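Side-chain contact in DNA polymerase III, gamma subunit-related protein (Thermotoga maritima, PDB 2GNO), which is of uncertain role but, resembling clamp-loader polymerase III subunits with a P-loop-type domain and an AAA+ lid, probably binds DNA: residues Ser181-Met184 and Glu185-Lys188. Sequence-based numbering, arbitrary orientation. Where two conformers were deposited one is given.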
loop_
_atom_site.group_PDB
_atom_site.type_symbol
_atom_site.label_atom_id
_atom_site.label_comp_id
_atom_site.label_asym_id
_atom_site.label_seq_id
_atom_site.Cartn_x
_atom_site.Cartn_y
_atom_site.Cartn_z
ATOM N N SER A 181 -18.156 7.897 -9.762
ATOM C CA SER A 181 -19.534 7.671 -9.320
ATOM C C SER A 181 -20.116 6.471 -10.056
ATOM O O SER A 181 -20.796 5.665 -9.446
ATOM C CB SER A 181 -20.397 8.898 -9.523
ATOM O OG SER A 181 -19.932 9.951 -8.703
ATOM N N GLY A 182 -19.822 6.339 -11.355
ATOM C CA GLY A 182 -20.293 5.189 -12.139
ATOM C C GLY A 182 -19.730 3.847 -11.665
ATOM O O GLY A 182 -20.420 2.824 -11.739
ATOM N N LEU A 183 -18.471 3.840 -11.218
ATOM C CA LEU A 183 -17.826 2.621 -10.700
ATOM C C LEU A 183 -18.473 2.222 -9.374
ATOM O O LEU A 183 -18.669 1.034 -9.088
ATOM C CB LEU A 183 -16.307 2.818 -10.515
ATOM C CG LEU A 183 -15.495 1.633 -9.968
ATOM C CD1 LEU A 183 -15.693 0.403 -10.824
ATOM C CD2 LEU A 183 -14.025 1.963 -9.859
HETATM N N MSE A 184 -18.775 3.221 -8.551
HETATM C CA MSE A 184 -19.446 2.984 -7.273
HETATM C C MSE A 184 -20.825 2.353 -7.502
HETATM O O MSE A 184 -21.197 1.429 -6.775
HETATM C CB MSE A 184 -19.524 4.273 -6.453
HETATM C CG MSE A 184 -18.157 4.701 -5.971
HETATM SE SE MSE A 184 -18.097 6.479 -5.295
HETATM C CE MSE A 184 -19.179 6.277 -3.926
ATOM N N GLU A 185 -21.549 2.838 -8.512
ATOM C CA GLU A 185 -22.867 2.315 -8.856
ATOM C C GLU A 185 -22.808 0.917 -9.485
ATOM O O GLU A 185 -23.706 0.112 -9.248
ATOM C CB GLU A 185 -23.615 3.294 -9.783
ATOM C CG GLU A 185 -25.024 2.846 -10.231
ATOM C CD GLU A 185 -25.980 2.569 -9.085
ATOM O OE1 GLU A 185 -25.880 3.231 -8.027
ATOM O OE2 GLU A 185 -26.858 1.702 -9.259
ATOM N N SER A 186 -21.779 0.634 -10.285
ATOM C CA SER A 186 -21.628 -0.687 -10.927
ATOM C C SER A 186 -21.451 -1.769 -9.839
ATOM O O SER A 186 -22.064 -2.833 -9.906
ATOM C CB SER A 186 -20.469 -0.692 -11.936
ATOM O OG SER A 186 -19.218 -0.421 -11.328
ATOM N N LEU A 187 -20.652 -1.451 -8.820
ATOM C CA LEU A 187 -20.443 -2.334 -7.666
ATOM C C LEU A 187 -21.728 -2.457 -6.836
ATOM O O LEU A 187 -21.979 -3.502 -6.250
ATOM C CB LEU A 187 -19.323 -1.787 -6.781
ATOM C CG LEU A 187 -17.933 -1.749 -7.412
ATOM C CD1 LEU A 187 -17.003 -0.849 -6.608
ATOM C CD2 LEU A 187 -17.379 -3.160 -7.577
ATOM N N LYS A 188 -22.522 -1.385 -6.777
ATOM C CA LYS A 188 -23.796 -1.386 -6.032
ATOM C C LYS A 188 -24.822 -2.389 -6.589
ATOM O O LYS A 188 -25.583 -2.963 -5.827
ATOM C CB LYS A 188 -24.410 0.021 -5.986
ATOM C CG LYS A 188 -25.486 0.191 -4.937
ATOM C CD LYS A 188 -26.076 1.589 -4.916
ATOM C CE LYS A 188 -26.992 1.790 -3.697
ATOM N NZ LYS A 188 -28.104 0.798 -3.606
#
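The serine hydroxyl of S186 folds back onto the carbonyl oxygen of L183, a local side-chain-to-backbone contact within the last two turns of helix 166-189, in the AAA+ lid region of the chain. A hydroxyl inside a helix can bond to a carbonyl of the preceding turn, and S186 is a clear case. Its OG donates to L183 O over 2.7 Å, made possible by a chi1 of 62° that sets the hydroxyl between the backbone N and the carbonyl carbon. The hydroxyl comes in well off the C=O line, at a C=O...OG angle of 111°. L183 O also receives the main-chain N of L187 at 3.2 Å; this donor comes in closer to the C=O line, at 150°, and the oxygen is gripped twice, both donors coming from the same face of its plane. On the L183 side, the CD1 methyl lies 3.7 Å from S186 OG, lending the hydroxyl an apolar neighbour.

The leucines one turn apart meet more loosely, CG of L183 standing 4.4 Å from CD1 of L187. CG of L187 passes 3.3 Å from L183 O, bringing aliphatic carbon alongside the oxygen that already accepts two hydrogen bonds. Both leucines and the selenomethionine M184 lean on L208 of helix 203-219, and M184 extends its reach to L155 and E158 of helix 155-158. The main chain continues regularly around this point: E185 N bonds to S181 O at 3.1 Å, and K188 N to M184 O at the same length. K188 itself borders a pocket holding 2-ethoxyethanol, probably from the crystallisation liquor. Together these features typify an amphipathic alpha-helix of a helical lid, with an i to i-3 serine-to-carbonyl bond on its exposed side and leucines packed against a neighbouring helix.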